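Local coordinates for putative DNA ligase-like protein Rv0938/MT0965 (PDB 2IRU) that probably repairs DNA double-strand breaks together with Ku by non-homologous end joining, this piece being its primase-like polymerase domain, at residues D31-Y36 and G101-A106; H46-P51 and Q117-A122; W78-T83 and I95-T100; G132-L137 and V190-A195. All coordinates share one frame; numbering follows the deposited sequence.

Followed from the N terminus, the chain first lays down helix 29-47, which serves two contacts: its early turns meet helix 99-107 in contact 1, and the turn at its end meets strand 118-122 in contact 2. Each thereby closes a long loop, and because their segments alternate along the chain, the two loops cross. Contact 3 lies within both, closing the short excursion through strands 80-84 and 91-95 just before helix 99-107 starts. It touches contact 1 through Leu-102 and Trp-104 and contact 2 through Phe-120. Contact 4 opens only after these have closed, and ties strand 129-143, neighbour of strand 118-122, to the start of helix 192-209.

Contact 1: D31-Y36 and G101-A106; sequences DIFDYY and GLAWIA
Tyr-36 lays its aromatic ring against three residues of the segment 101-106. CG2 of Ile-105 sits over one face, 4.0 Å from Tyr-36 CE2, while the two ring flanks are met obliquely: CD1 by Leu-102 CD2 at 4.1 Å, in side chains that cross at about a right angle, and CD2 by the methyl of Ala-106. With CG pointing opposite the amide N (chi1 -163°), the ring of the second aromatic, Phe-33, reaches across to the other helix; there Phe-33 CE1 meets Ala-103 CB at 3.7 Å. Ala-106 sits between the two rings, its CB 3.8 Å from Phe-33 CA, hence almost on the opposing backbone. Such methyl-against-backbone packing suits the close antiparallel approach, with axes 8.6 Å apart and N-to-C directions at 156°. No hydrogen bond spans the pair, so the contact illustrates purely apolar helix packing. The phenol of Tyr-36 is satisfied elsewhere, bonding to Leu-111 O and Leu-246 N. Around the interface, Leu-102 also packs on later turns of helix 29-47 at Ala-40 and Met-43, Tyr-35 faces helix 273-283, and Ile-105 reaches Arg-54 on strand 53-56.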
loop_
_atom_site.group_PDB
_atom_site.type_symbol
_atom_site.label_atom_id
_atom_site.label_comp_id
_atom_site.label_asym_id
_atom_site.label_seq_id
_atom_site.Cartn_x
_atom_site.Cartn_y
_atom_site.Cartn_z
ATOM N N ASP A 31 7.392 -18.776 6.992
ATOM C CA ASP A 31 7.521 -17.463 7.651
ATOM C C ASP A 31 6.466 -16.489 7.130
ATOM O O ASP A 31 5.843 -15.735 7.902
ATOM C CB ASP A 31 8.901 -16.862 7.395
ATOM C CG ASP A 31 10.015 -17.585 8.161
ATOM O OD1 ASP A 31 9.776 -18.067 9.295
ATOM O OD2 ASP A 31 11.138 -17.608 7.627
ATOM N N ILE A 32 6.332 -16.459 5.812
ATOM C CA ILE A 32 5.400 -15.528 5.157
ATOM C C ILE A 32 3.928 -15.857 5.470
ATOM O O ILE A 32 3.097 -14.949 5.732
ATOM C CB ILE A 32 5.757 -15.458 3.641
ATOM C CG1 ILE A 32 7.226 -14.964 3.454
ATOM C CG2 ILE A 32 4.770 -14.667 2.841
ATOM C CD1 ILE A 32 7.566 -13.666 4.100
ATOM N N PHE A 33 3.621 -17.156 5.461
ATOM C CA PHE A 33 2.284 -17.656 5.815
ATOM C C PHE A 33 1.915 -17.181 7.224
ATOM O O PHE A 33 0.826 -16.634 7.479
ATOM C CB PHE A 33 2.301 -19.191 5.712
ATOM C CG PHE A 33 0.924 -19.853 5.640
ATOM C CD1 PHE A 33 0.145 -19.797 4.475
ATOM C CD2 PHE A 33 0.487 -20.647 6.701
ATOM C CE1 PHE A 33 -1.083 -20.503 4.410
ATOM C CE2 PHE A 33 -0.737 -21.340 6.626
ATOM C CZ PHE A 33 -1.501 -21.256 5.476
ATOM N N ASP A 34 2.855 -17.343 8.154
ATOM C CA ASP A 34 2.578 -16.956 9.531
ATOM C C ASP A 34 2.504 -15.435 9.619
ATOM O O ASP A 34 1.716 -14.904 10.364
ATOM C CB ASP A 34 3.648 -17.524 10.476
ATOM C CG ASP A 34 3.392 -19.008 10.838
ATOM O OD1 ASP A 34 2.312 -19.560 10.499
ATOM O OD2 ASP A 34 4.270 -19.611 11.498
ATOM N N TYR A 35 3.327 -14.742 8.853
ATOM C CA TYR A 35 3.271 -13.281 8.899
ATOM C C TYR A 35 1.919 -12.736 8.468
ATOM O O TYR A 35 1.309 -11.900 9.174
ATOM C CB TYR A 35 4.384 -12.660 8.067
ATOM C CG TYR A 35 4.184 -11.174 7.944
ATOM C CD1 TYR A 35 4.540 -10.294 8.998
ATOM C CD2 TYR A 35 3.646 -10.624 6.772
ATOM C CE1 TYR A 35 4.359 -8.878 8.861
ATOM C CE2 TYR A 35 3.428 -9.220 6.632
ATOM C CZ TYR A 35 3.790 -8.359 7.677
ATOM O OH TYR A 35 3.563 -6.992 7.611
ATOM N N TYR A 36 1.432 -13.212 7.318
ATOM C CA TYR A 36 0.171 -12.669 6.808
ATOM C C TYR A 36 -1.004 -13.107 7.749
ATOM O O TYR A 36 -1.972 -12.355 7.962
ATOM C CB TYR A 36 -0.023 -13.071 5.352
ATOM C CG TYR A 36 0.632 -12.086 4.404
ATOM C CD1 TYR A 36 0.303 -10.716 4.482
ATOM C CD2 TYR A 36 1.538 -12.496 3.435
ATOM C CE1 TYR A 36 0.869 -9.776 3.622
ATOM C CE2 TYR A 36 2.121 -11.556 2.546
ATOM C CZ TYR A 36 1.768 -10.192 2.657
ATOM O OH TYR A 36 2.346 -9.230 1.833
ATOM N N GLY A 101 -7.984 -15.353 2.722
ATOM C CA GLY A 101 -7.557 -14.698 1.507
ATOM C C GLY A 101 -6.077 -14.338 1.579
ATOM O O GLY A 101 -5.326 -14.486 0.621
ATOM N N LEU A 102 -5.655 -13.821 2.740
ATOM C CA LEU A 102 -4.231 -13.503 2.912
ATOM C C LEU A 102 -3.374 -14.780 2.969
ATOM O O LEU A 102 -2.227 -14.764 2.532
ATOM C CB LEU A 102 -4.005 -12.640 4.148
ATOM C CG LEU A 102 -4.428 -11.189 3.964
ATOM C CD1 LEU A 102 -4.533 -10.454 5.279
ATOM C CD2 LEU A 102 -3.508 -10.435 2.998
ATOM N N ALA A 103 -3.927 -15.856 3.521
ATOM C CA ALA A 103 -3.254 -17.166 3.410
ATOM C C ALA A 103 -3.018 -17.555 1.927
ATOM O O ALA A 103 -1.960 -18.097 1.565
ATOM C CB ALA A 103 -4.015 -18.228 4.162
ATOM N N TRP A 104 -4.018 -17.293 1.071
ATOM C CA TRP A 104 -3.887 -17.536 -0.387
ATOM C C TRP A 104 -2.789 -16.624 -0.965
ATOM O O TRP A 104 -1.921 -17.073 -1.711
ATOM C CB TRP A 104 -5.240 -17.262 -1.087
ATOM C CG TRP A 104 -5.154 -17.385 -2.558
ATOM C CD1 TRP A 104 -4.953 -18.541 -3.288
ATOM C CD2 TRP A 104 -5.138 -16.306 -3.497
ATOM N NE1 TRP A 104 -4.887 -18.236 -4.630
ATOM C CE2 TRP A 104 -5.011 -16.877 -4.788
ATOM C CE3 TRP A 104 -5.285 -14.907 -3.378
ATOM C CZ2 TRP A 104 -4.986 -16.085 -5.956
ATOM C CZ3 TRP A 104 -5.266 -14.121 -4.507
ATOM C CH2 TRP A 104 -5.136 -14.712 -5.802
ATOM N N ILE A 105 -2.771 -15.355 -0.561
ATOM C CA ILE A 105 -1.716 -14.438 -0.988
ATOM C C ILE A 105 -0.319 -15.043 -0.650
ATOM O O ILE A 105 0.576 -15.084 -1.498
ATOM C CB ILE A 105 -1.918 -13.091 -0.307
ATOM C CG1 ILE A 105 -3.078 -12.332 -1.001
ATOM C CG2 ILE A 105 -0.608 -12.277 -0.279
ATOM C CD1 ILE A 105 -2.791 -11.931 -2.455
ATOM N N ALA A 106 -0.167 -15.554 0.562
ATOM C CA ALA A 106 1.108 -16.136 0.982
ATOM C C ALA A 106 1.425 -17.390 0.182
ATOM O O ALA A 106 2.531 -17.552 -0.298
ATOM C CB ALA A 106 1.035 -16.474 2.445
#

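Contact 2: H46-P51 and Q117-A122; sequences HIAGRP and QWRFVA
Gly-49 O accepts one hydrogen bond from strand 118-122, donated by Phe-120 N over 2.8 Å and roughly in line with the carbonyl bond; Arg-119 CA adds a weaker CA-H...O contact to Gly-49 O at 3.3 Å. This carbonyl joins the turn to the strand. Arg-119 folds back over the same turn; its chain bends at chi3 (71°), and Ala-48 O lies over the face of the Arg-119 guanidinium, 3.3 Å above its plane, where the N-H groups do not point at it. A second guanidinium, that of Arg-50, receives the aliphatic part of Arg-119, with Arg-119 CG 3.6 Å above its plane. The two planes are 73° apart. Arg-50 NH2 also forms a salt bridge with Asp-291 and a hydrogen bond to Thr-135, while NH1 bonds Pro-116 O, and the carboxylate of Asp-291 probably eases the proximity of the two positive charges. The turn itself is a type II beta turn from Ile-47 to Arg-50, with Gly-49 at the position where phi is positive; it leads out of helix 29-47 in this polymerase domain of the archaeo-eukaryotic primase type. Beyond it Pro-51 packs against Trp-118 and Phe-120. Its CD lies over the six-membered ring of Trp-118, 4.1 Å from the centroid, in a CH-pi contact, and the same Pro-51 CD is 3.5 Å from Phe-120 CE2. Trp-118 CZ3 in turn stands over the face of Phe-120, 3.7 Å above its plane. On the far side of Phe-120 lie Ala-82 and Ile-95 of the neighbouring hairpin.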
loop_
_atom_site.group_PDB
_atom_site.type_symbol
_atom_site.label_atom_id
_atom_site.label_comp_id
_atom_site.label_asym_id
_atom_site.label_seq_id
_atom_site.Cartn_x
_atom_site.Cartn_y
_atom_site.Cartn_z
ATOM N N HIS A 46 -7.728 -2.101 5.598
ATOM C CA HIS A 46 -7.135 -1.150 4.631
ATOM C C HIS A 46 -7.067 -1.625 3.182
ATOM O O HIS A 46 -6.714 -0.832 2.269
ATOM C CB HIS A 46 -5.768 -0.657 5.131
ATOM C CG HIS A 46 -5.767 -0.389 6.601
ATOM N ND1 HIS A 46 -6.482 0.646 7.167
ATOM C CD2 HIS A 46 -5.196 -1.062 7.621
ATOM C CE1 HIS A 46 -6.335 0.599 8.483
ATOM N NE2 HIS A 46 -5.564 -0.437 8.781
ATOM N N ILE A 47 -7.416 -2.907 2.985
ATOM C CA ILE A 47 -7.536 -3.498 1.664
ATOM C C ILE A 47 -8.963 -3.978 1.341
ATOM O O ILE A 47 -9.261 -4.243 0.185
ATOM C CB ILE A 47 -6.482 -4.588 1.408
ATOM C CG1 ILE A 47 -6.693 -5.778 2.346
ATOM C CG2 ILE A 47 -5.077 -4.014 1.704
ATOM C CD1 ILE A 47 -5.648 -6.959 2.105
ATOM N N ALA A 48 -9.830 -4.034 2.357
ATOM C CA ALA A 48 -11.258 -4.375 2.140
ATOM C C ALA A 48 -11.863 -3.509 1.029
ATOM O O ALA A 48 -11.647 -2.287 0.963
ATOM C CB ALA A 48 -12.055 -4.161 3.422
ATOM N N GLY A 49 -12.671 -4.151 0.181
ATOM C CA GLY A 49 -13.403 -3.434 -0.853
ATOM C C GLY A 49 -12.547 -2.968 -2.026
ATOM O O GLY A 49 -13.070 -2.340 -2.951
ATOM N N ARG A 50 -11.241 -3.277 -2.002
ATOM C CA ARG A 50 -10.336 -2.771 -3.051
ATOM C C ARG A 50 -9.872 -3.902 -3.970
ATOM O O ARG A 50 -9.632 -5.020 -3.478
ATOM C CB ARG A 50 -9.108 -2.131 -2.410
ATOM C CG ARG A 50 -9.533 -1.006 -1.474
ATOM C CD ARG A 50 -8.339 -0.270 -0.803
ATOM N NE ARG A 50 -8.927 0.479 0.305
ATOM C CZ ARG A 50 -9.457 1.706 0.213
ATOM N NH1 ARG A 50 -9.363 2.425 -0.921
ATOM N NH2 ARG A 50 -10.042 2.235 1.279
ATOM N N PRO A 51 -9.693 -3.614 -5.287
ATOM C CA PRO A 51 -9.104 -4.623 -6.172
ATOM C C PRO A 51 -7.649 -4.836 -5.768
ATOM O O PRO A 51 -6.890 -3.868 -5.675
ATOM C CB PRO A 51 -9.173 -3.982 -7.568
ATOM C CG PRO A 51 -9.181 -2.422 -7.300
ATOM C CD PRO A 51 -9.926 -2.316 -5.965
ATOM N N GLN A 117 -6.942 3.730 -4.091
ATOM C CA GLN A 117 -7.458 4.513 -2.957
ATOM C C GLN A 117 -8.986 4.603 -2.963
ATOM O O GLN A 117 -9.570 5.306 -2.134
ATOM C CB GLN A 117 -6.814 5.933 -2.938
ATOM C CG GLN A 117 -5.300 5.883 -3.101
ATOM C CD GLN A 117 -4.641 4.842 -2.157
ATOM O OE1 GLN A 117 -4.874 4.874 -0.926
ATOM N NE2 GLN A 117 -3.844 3.904 -2.733
ATOM N N TRP A 118 -9.586 3.895 -3.909
ATOM C CA TRP A 118 -11.042 3.745 -3.995
ATOM C C TRP A 118 -11.494 2.331 -3.630
ATOM O O TRP A 118 -10.709 1.376 -3.687
ATOM C CB TRP A 118 -11.565 4.156 -5.377
ATOM C CG TRP A 118 -10.940 3.395 -6.526
ATOM C CD1 TRP A 118 -9.872 3.812 -7.293
ATOM C CD2 TRP A 118 -11.353 2.126 -7.064
ATOM N NE1 TRP A 118 -9.599 2.889 -8.267
ATOM C CE2 TRP A 118 -10.497 1.846 -8.161
ATOM C CE3 TRP A 118 -12.373 1.201 -6.742
ATOM C CZ2 TRP A 118 -10.612 0.674 -8.925
ATOM C CZ3 TRP A 118 -12.476 0.028 -7.503
ATOM C CH2 TRP A 118 -11.580 -0.225 -8.567
ATOM N N ARG A 119 -12.761 2.217 -3.240
ATOM C CA ARG A 119 -13.400 0.905 -3.036
ATOM C C ARG A 119 -14.545 0.645 -4.007
ATOM O O ARG A 119 -15.229 1.587 -4.464
ATOM C CB ARG A 119 -13.959 0.803 -1.628
ATOM C CG ARG A 119 -12.913 0.797 -0.541
ATOM C CD ARG A 119 -13.564 0.985 0.804
ATOM N NE ARG A 119 -14.320 -0.180 1.223
ATOM C CZ ARG A 119 -14.170 -0.750 2.414
ATOM N NH1 ARG A 119 -13.308 -0.219 3.284
ATOM N NH2 ARG A 119 -14.875 -1.822 2.744
ATOM N N PHE A 120 -14.741 -0.623 -4.339
ATOM C CA PHE A 120 -15.994 -1.050 -4.981
ATOM C C PHE A 120 -17.213 -0.713 -4.125
ATOM O O PHE A 120 -17.169 -0.766 -2.876
ATOM C CB PHE A 120 -15.957 -2.550 -5.231
ATOM C CG PHE A 120 -14.999 -2.951 -6.295
ATOM C CD1 PHE A 120 -15.305 -2.766 -7.637
ATOM C CD2 PHE A 120 -13.790 -3.544 -5.947
ATOM C CE1 PHE A 120 -14.404 -3.132 -8.631
ATOM C CE2 PHE A 120 -12.872 -3.935 -6.949
ATOM C CZ PHE A 120 -13.164 -3.741 -8.260
ATOM N N VAL A 121 -18.307 -0.379 -4.802
ATOM C CA VAL A 121 -19.550 -0.114 -4.100
ATOM C C VAL A 121 -20.651 -0.910 -4.774
ATOM O O VAL A 121 -20.686 -0.989 -6.003
ATOM C CB VAL A 121 -19.930 1.396 -4.050
ATOM C CG1 VAL A 121 -18.876 2.208 -3.318
ATOM C CG2 VAL A 121 -20.203 1.965 -5.444
ATOM N N ALA A 122 -21.507 -1.502 -3.948
ATOM C CA ALA A 122 -22.669 -2.261 -4.418
ATOM C C ALA A 122 -23.726 -1.332 -5.005
ATOM O O ALA A 122 -24.247 -0.441 -4.317
ATOM C CB ALA A 122 -23.253 -3.100 -3.286
#

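Contact 3: W78-T83 and I95-T100; sequences WLSRAT and IIDSAT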
loop_
_atom_site.group_PDB
_atom_site.type_symbol
_atom_site.label_atom_id
_atom_site.label_comp_id
_atom_site.label_asym_id
_atom_site.label_seq_id
_atom_site.Cartn_x
_atom_site.Cartn_y
_atom_site.Cartn_z
ATOM N N TRP A 78 -13.995 -19.216 -3.785
ATOM C CA TRP A 78 -14.578 -18.478 -2.659
ATOM C C TRP A 78 -14.002 -17.068 -2.489
ATOM O O TRP A 78 -14.518 -16.260 -1.681
ATOM C CB TRP A 78 -14.450 -19.296 -1.361
ATOM C CG TRP A 78 -13.042 -19.850 -1.126
ATOM C CD1 TRP A 78 -12.619 -21.147 -1.324
ATOM C CD2 TRP A 78 -11.899 -19.133 -0.638
ATOM N NE1 TRP A 78 -11.292 -21.282 -0.986
ATOM C CE2 TRP A 78 -10.818 -20.065 -0.567
ATOM C CE3 TRP A 78 -11.673 -17.803 -0.247
ATOM C CZ2 TRP A 78 -9.537 -19.706 -0.124
ATOM C CZ3 TRP A 78 -10.363 -17.437 0.188
ATOM C CH2 TRP A 78 -9.316 -18.393 0.225
ATOM N N LEU A 79 -12.932 -16.736 -3.233
ATOM C CA LEU A 79 -12.423 -15.360 -3.180
ATOM C C LEU A 79 -13.478 -14.384 -3.709
ATOM O O LEU A 79 -14.112 -14.638 -4.739
ATOM C CB LEU A 79 -11.154 -15.240 -4.030
ATOM C CG LEU A 79 -9.892 -15.797 -3.378
ATOM C CD1 LEU A 79 -8.820 -15.956 -4.464
ATOM C CD2 LEU A 79 -9.400 -14.837 -2.297
ATOM N N SER A 80 -13.690 -13.290 -2.977
ATOM C CA SER A 80 -14.462 -12.176 -3.532
ATOM C C SER A 80 -13.738 -11.617 -4.765
ATOM O O SER A 80 -12.504 -11.679 -4.867
ATOM C CB SER A 80 -14.650 -11.099 -2.478
ATOM O OG SER A 80 -15.408 -11.638 -1.406
ATOM N N ARG A 81 -14.521 -11.089 -5.714
ATOM C CA ARG A 81 -13.956 -10.483 -6.904
ATOM C C ARG A 81 -14.911 -9.457 -7.485
ATOM O O ARG A 81 -16.135 -9.501 -7.268
ATOM C CB ARG A 81 -13.601 -11.522 -7.964
ATOM C CG ARG A 81 -14.839 -12.261 -8.508
ATOM C CD ARG A 81 -14.436 -13.643 -8.991
ATOM N NE ARG A 81 -14.118 -14.550 -7.883
ATOM C CZ ARG A 81 -13.398 -15.669 -8.010
ATOM N NH1 ARG A 81 -12.895 -16.027 -9.194
ATOM N NH2 ARG A 81 -13.139 -16.421 -6.943
ATOM N N ALA A 82 -14.337 -8.541 -8.259
ATOM C CA ALA A 82 -15.142 -7.541 -8.922
ATOM C C ALA A 82 -14.410 -6.983 -10.130
ATOM O O ALA A 82 -13.195 -7.094 -10.218
ATOM C CB ALA A 82 -15.563 -6.448 -7.955
ATOM N N THR A 83 -15.171 -6.374 -11.049
ATOM C CA THR A 83 -14.656 -6.049 -12.367
ATOM C C THR A 83 -14.465 -4.531 -12.537
ATOM O O THR A 83 -15.330 -3.734 -12.115
ATOM C CB THR A 83 -15.621 -6.604 -13.442
ATOM O OG1 THR A 83 -15.830 -8.002 -13.197
ATOM C CG2 THR A 83 -15.077 -6.412 -14.828
ATOM N N ILE A 95 -10.743 -9.451 -4.348
ATOM C CA ILE A 95 -10.808 -8.494 -3.226
ATOM C C ILE A 95 -10.444 -9.366 -2.016
ATOM O O ILE A 95 -11.096 -10.355 -1.755
ATOM C CB ILE A 95 -12.231 -7.917 -3.068
ATOM C CG1 ILE A 95 -12.645 -7.102 -4.309
ATOM C CG2 ILE A 95 -12.348 -7.107 -1.721
ATOM C CD1 ILE A 95 -14.127 -6.883 -4.375
ATOM N N ILE A 96 -9.400 -8.986 -1.297
ATOM C CA ILE A 96 -8.955 -9.775 -0.147
ATOM C C ILE A 96 -9.638 -9.190 1.067
ATOM O O ILE A 96 -9.455 -8.009 1.366
ATOM C CB ILE A 96 -7.418 -9.706 -0.022
ATOM C CG1 ILE A 96 -6.765 -10.227 -1.332
ATOM C CG2 ILE A 96 -6.951 -10.430 1.222
ATOM C CD1 ILE A 96 -7.063 -11.683 -1.706
ATOM N N ASP A 97 -10.468 -10.011 1.720
ATOM C CA ASP A 97 -11.367 -9.514 2.773
ATOM C C ASP A 97 -11.536 -10.517 3.906
ATOM O O ASP A 97 -12.443 -10.376 4.735
ATOM C CB ASP A 97 -12.734 -9.081 2.182
ATOM C CG ASP A 97 -13.423 -10.195 1.389
ATOM O OD1 ASP A 97 -12.992 -11.384 1.459
ATOM O OD2 ASP A 97 -14.437 -9.878 0.684
ATOM N N SER A 98 -10.628 -11.500 3.944
ATOM C CA SER A 98 -10.610 -12.498 5.022
ATOM C C SER A 98 -9.174 -12.949 5.254
ATOM O O SER A 98 -8.297 -12.835 4.378
ATOM C CB SER A 98 -11.445 -13.717 4.649
ATOM O OG SER A 98 -10.816 -14.468 3.595
ATOM N N ALA A 99 -8.946 -13.474 6.461
ATOM C CA ALA A 99 -7.630 -14.029 6.793
ATOM C C ALA A 99 -7.216 -15.136 5.803
ATOM O O ALA A 99 -6.052 -15.200 5.352
ATOM C CB ALA A 99 -7.640 -14.546 8.242
ATOM N N THR A 100 -8.183 -15.967 5.416
ATOM C CA THR A 100 -7.862 -17.050 4.494
ATOM C C THR A 100 -7.447 -16.516 3.113
ATOM O O THR A 100 -6.594 -17.116 2.445
ATOM C CB THR A 100 -8.988 -18.084 4.401
ATOM O OG1 THR A 100 -9.322 -18.524 5.727
ATOM C CG2 THR A 100 -8.505 -19.282 3.646
HETATM O O HOH W 1 -12.159 -12.702 -0.781
#
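Ile-95 N donates to Ser-80 O at 2.9 Å, from above the carbonyl plane rather than on a lone pair. The two residues belong to an antiparallel beta hairpin of strands 80-84 and 91-95, whose far end, residues 86-91, probably contacts target DNA. Outward along the isoleucine, CB lies 4.0 Å from Ser-80 CB; the CG2 branch turns to the backbone N of Gly-49, outside the pair; CG1, anti to the carbonyl carbon (chi1 -64°), points along the facing strand 80-84; and CD1 then turns toward Ala-82, coming to rest 3.9 Å from Ala-82 CB. A second bond runs between side chains: Ser-80 OG donates to Asp-97 OD2 over 2.9 Å, on the syn side of the carboxylate. A bridging water completes the set, accepting from Ser-80 N and donating to Ile-95 O and Asp-97 OD1. Further back, Trp-78 CH2 meets Thr-100 CG2 at 3.6 Å, and Leu-79 CD2 and Ile-96 CD1 meet at 4.0 Å, the two chains running alongside each other. Arg-81 curls back so that NE and NH2 both bond Leu-79 O, from the same face of that carbonyl, and NH2 also reaches Pro-76 O. Both oxygens of Asp-97 accept hydrogens, one from a hydroxyl and one from water, a pattern consistent with an ionised carboxylate linking the approach to helix 99-107 with Ser-80.

Contact 4: G132-L137 and V190-A195; sequences GPATRL and VSSRGA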
loop_
_atom_site.group_PDB
_atom_site.type_symbol
_atom_site.label_atom_id
_atom_site.label_comp_id
_atom_site.label_asym_id
_atom_site.label_seq_id
_atom_site.Cartn_x
_atom_site.Cartn_y
_atom_site.Cartn_z
ATOM N N GLY A 132 -16.108 2.861 -6.942
ATOM C CA GLY A 132 -16.760 3.976 -6.287
ATOM C C GLY A 132 -15.731 5.087 -6.049
ATOM O O GLY A 132 -14.634 5.065 -6.614
ATOM N N PRO A 133 -16.077 6.060 -5.199
ATOM C CA PRO A 133 -15.216 7.204 -4.912
ATOM C C PRO A 133 -13.919 6.840 -4.177
ATOM O O PRO A 133 -13.777 5.744 -3.589
ATOM C CB PRO A 133 -16.106 8.078 -4.013
ATOM C CG PRO A 133 -17.482 7.620 -4.281
ATOM C CD PRO A 133 -17.337 6.149 -4.452
ATOM N N ALA A 134 -12.959 7.759 -4.235
ATOM C CA ALA A 134 -11.792 7.649 -3.393
ATOM C C ALA A 134 -12.229 7.793 -1.937
ATOM O O ALA A 134 -13.060 8.657 -1.611
ATOM C CB ALA A 134 -10.758 8.723 -3.771
ATOM N N THR A 135 -11.681 6.947 -1.060
ATOM C CA THR A 135 -12.002 7.023 0.365
ATOM C C THR A 135 -10.907 7.740 1.159
ATOM O O THR A 135 -11.134 8.179 2.291
ATOM C CB THR A 135 -12.200 5.633 0.999
ATOM O OG1 THR A 135 -10.960 4.942 1.037
ATOM C CG2 THR A 135 -13.292 4.801 0.242
ATOM N N ARG A 136 -9.726 7.839 0.561
ATOM C CA ARG A 136 -8.535 8.432 1.217
ATOM C C ARG A 136 -7.620 8.953 0.139
ATOM O O ARG A 136 -7.740 8.535 -1.027
ATOM C CB ARG A 136 -7.818 7.335 2.036
ATOM C CG ARG A 136 -7.231 6.196 1.208
ATOM C CD ARG A 136 -6.928 4.966 2.067
ATOM N NE ARG A 136 -6.218 3.968 1.268
ATOM C CZ ARG A 136 -6.172 2.655 1.508
ATOM N NH1 ARG A 136 -6.825 2.118 2.541
ATOM N NH2 ARG A 136 -5.473 1.872 0.681
ATOM N N LEU A 137 -6.726 9.886 0.501
ATOM C CA LEU A 137 -5.625 10.283 -0.381
ATOM C C LEU A 137 -4.333 9.540 -0.024
ATOM O O LEU A 137 -4.092 9.185 1.135
ATOM C CB LEU A 137 -5.338 11.800 -0.279
ATOM C CG LEU A 137 -6.448 12.834 -0.466
ATOM C CD1 LEU A 137 -5.880 14.260 -0.277
ATOM C CD2 LEU A 137 -7.085 12.683 -1.825
ATOM N N VAL A 190 -15.146 11.720 -2.850
ATOM C CA VAL A 190 -14.823 12.431 -4.077
ATOM C C VAL A 190 -14.340 11.408 -5.113
ATOM O O VAL A 190 -13.748 10.386 -4.738
ATOM C CB VAL A 190 -13.792 13.590 -3.792
ATOM C CG1 VAL A 190 -12.369 13.086 -3.744
ATOM C CG2 VAL A 190 -13.936 14.735 -4.780
ATOM N N SER A 191 -14.599 11.668 -6.402
ATOM C CA SER A 191 -14.076 10.785 -7.462
ATOM C C SER A 191 -12.556 10.716 -7.384
ATOM O O SER A 191 -11.902 11.635 -6.835
ATOM C CB SER A 191 -14.486 11.282 -8.848
ATOM O OG SER A 191 -13.784 12.473 -9.160
ATOM N N SER A 192 -11.981 9.657 -7.952
ATOM C CA SER A 192 -10.518 9.555 -8.001
ATOM C C SER A 192 -9.931 10.741 -8.784
ATOM O O SER A 192 -8.928 11.320 -8.351
ATOM C CB SER A 192 -10.076 8.214 -8.592
ATOM O OG SER A 192 -10.390 7.164 -7.694
ATOM N N ARG A 193 -10.581 11.126 -9.895
ATOM C CA ARG A 193 -10.158 12.317 -10.661
ATOM C C ARG A 193 -10.126 13.544 -9.739
ATOM O O ARG A 193 -9.165 14.333 -9.768
ATOM C CB ARG A 193 -11.043 12.534 -11.907
ATOM C CG ARG A 193 -10.780 11.480 -13.023
ATOM C CD ARG A 193 -11.613 11.747 -14.259
ATOM N NE ARG A 193 -13.017 11.861 -13.886
ATOM C CZ ARG A 193 -13.946 10.936 -14.118
ATOM N NH1 ARG A 193 -13.650 9.818 -14.765
ATOM N NH2 ARG A 193 -15.190 11.159 -13.728
ATOM N N GLY A 194 -11.149 13.682 -8.897
ATOM C CA GLY A 194 -11.238 14.784 -7.938
ATOM C C GLY A 194 -10.156 14.728 -6.878
ATOM O O GLY A 194 -9.521 15.744 -6.578
ATOM N N ALA A 195 -9.968 13.536 -6.300
ATOM C CA ALA A 195 -8.895 13.265 -5.324
ATOM C C ALA A 195 -7.525 13.605 -5.878
ATOM O O ALA A 195 -6.674 14.197 -5.178
ATOM C CB ALA A 195 -8.942 11.791 -4.872
HETATM O O HOH W 2 -12.733 5.659 -8.447
#
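Ala-134 and Val-190 form the backbone link of this contact. Ala-134 N donates to Val-190 O at 2.8 Å, bent at the hydrogen (135°), as one antiparallel hydrogen-bonded pair. Pro-133 CB and Ala-134 CB also lie against Val-190 O, at 3.4 and 3.6 Å. The strand pairing is brief, because the second segment turns at once into a helix. Its start is secured by a side-chain bond of the classic N-cap kind, in which Ser-191 OG accepts from Gly-194 N at 2.9 Å; with chi1 at 71° the hydroxyl is turned back over the first helical turn, where it takes up a backbone N-H that lacks a partner in the helix itself. A water donates to Gly-132 O at 2.7 Å and is hydrogen-bonded to Ser-192 OG, joining the strand to the helix start beside the direct bond. The apolar part centres on Ala-195, whose CB meets Ala-134 CB at 3.7 Å and, at the same distance, Leu-137 CD2. The two partners fall on either side of the corner that the chain turns at Arg-136, so Ala-195 touches the chain on both sides of the bend. Further on, strand 129-143 carries Asp-140 and Asp-142, probable manganese ligands. Around the contact, Leu-186 of strand 180-186 backs both Ala-134 and Leu-137, Ser-192 touches Trp-118 of strand 118-122, and, through their backbones, Gly-132 pairs with Arg-119 of that strand and Thr-135 with Gln-117 just before it.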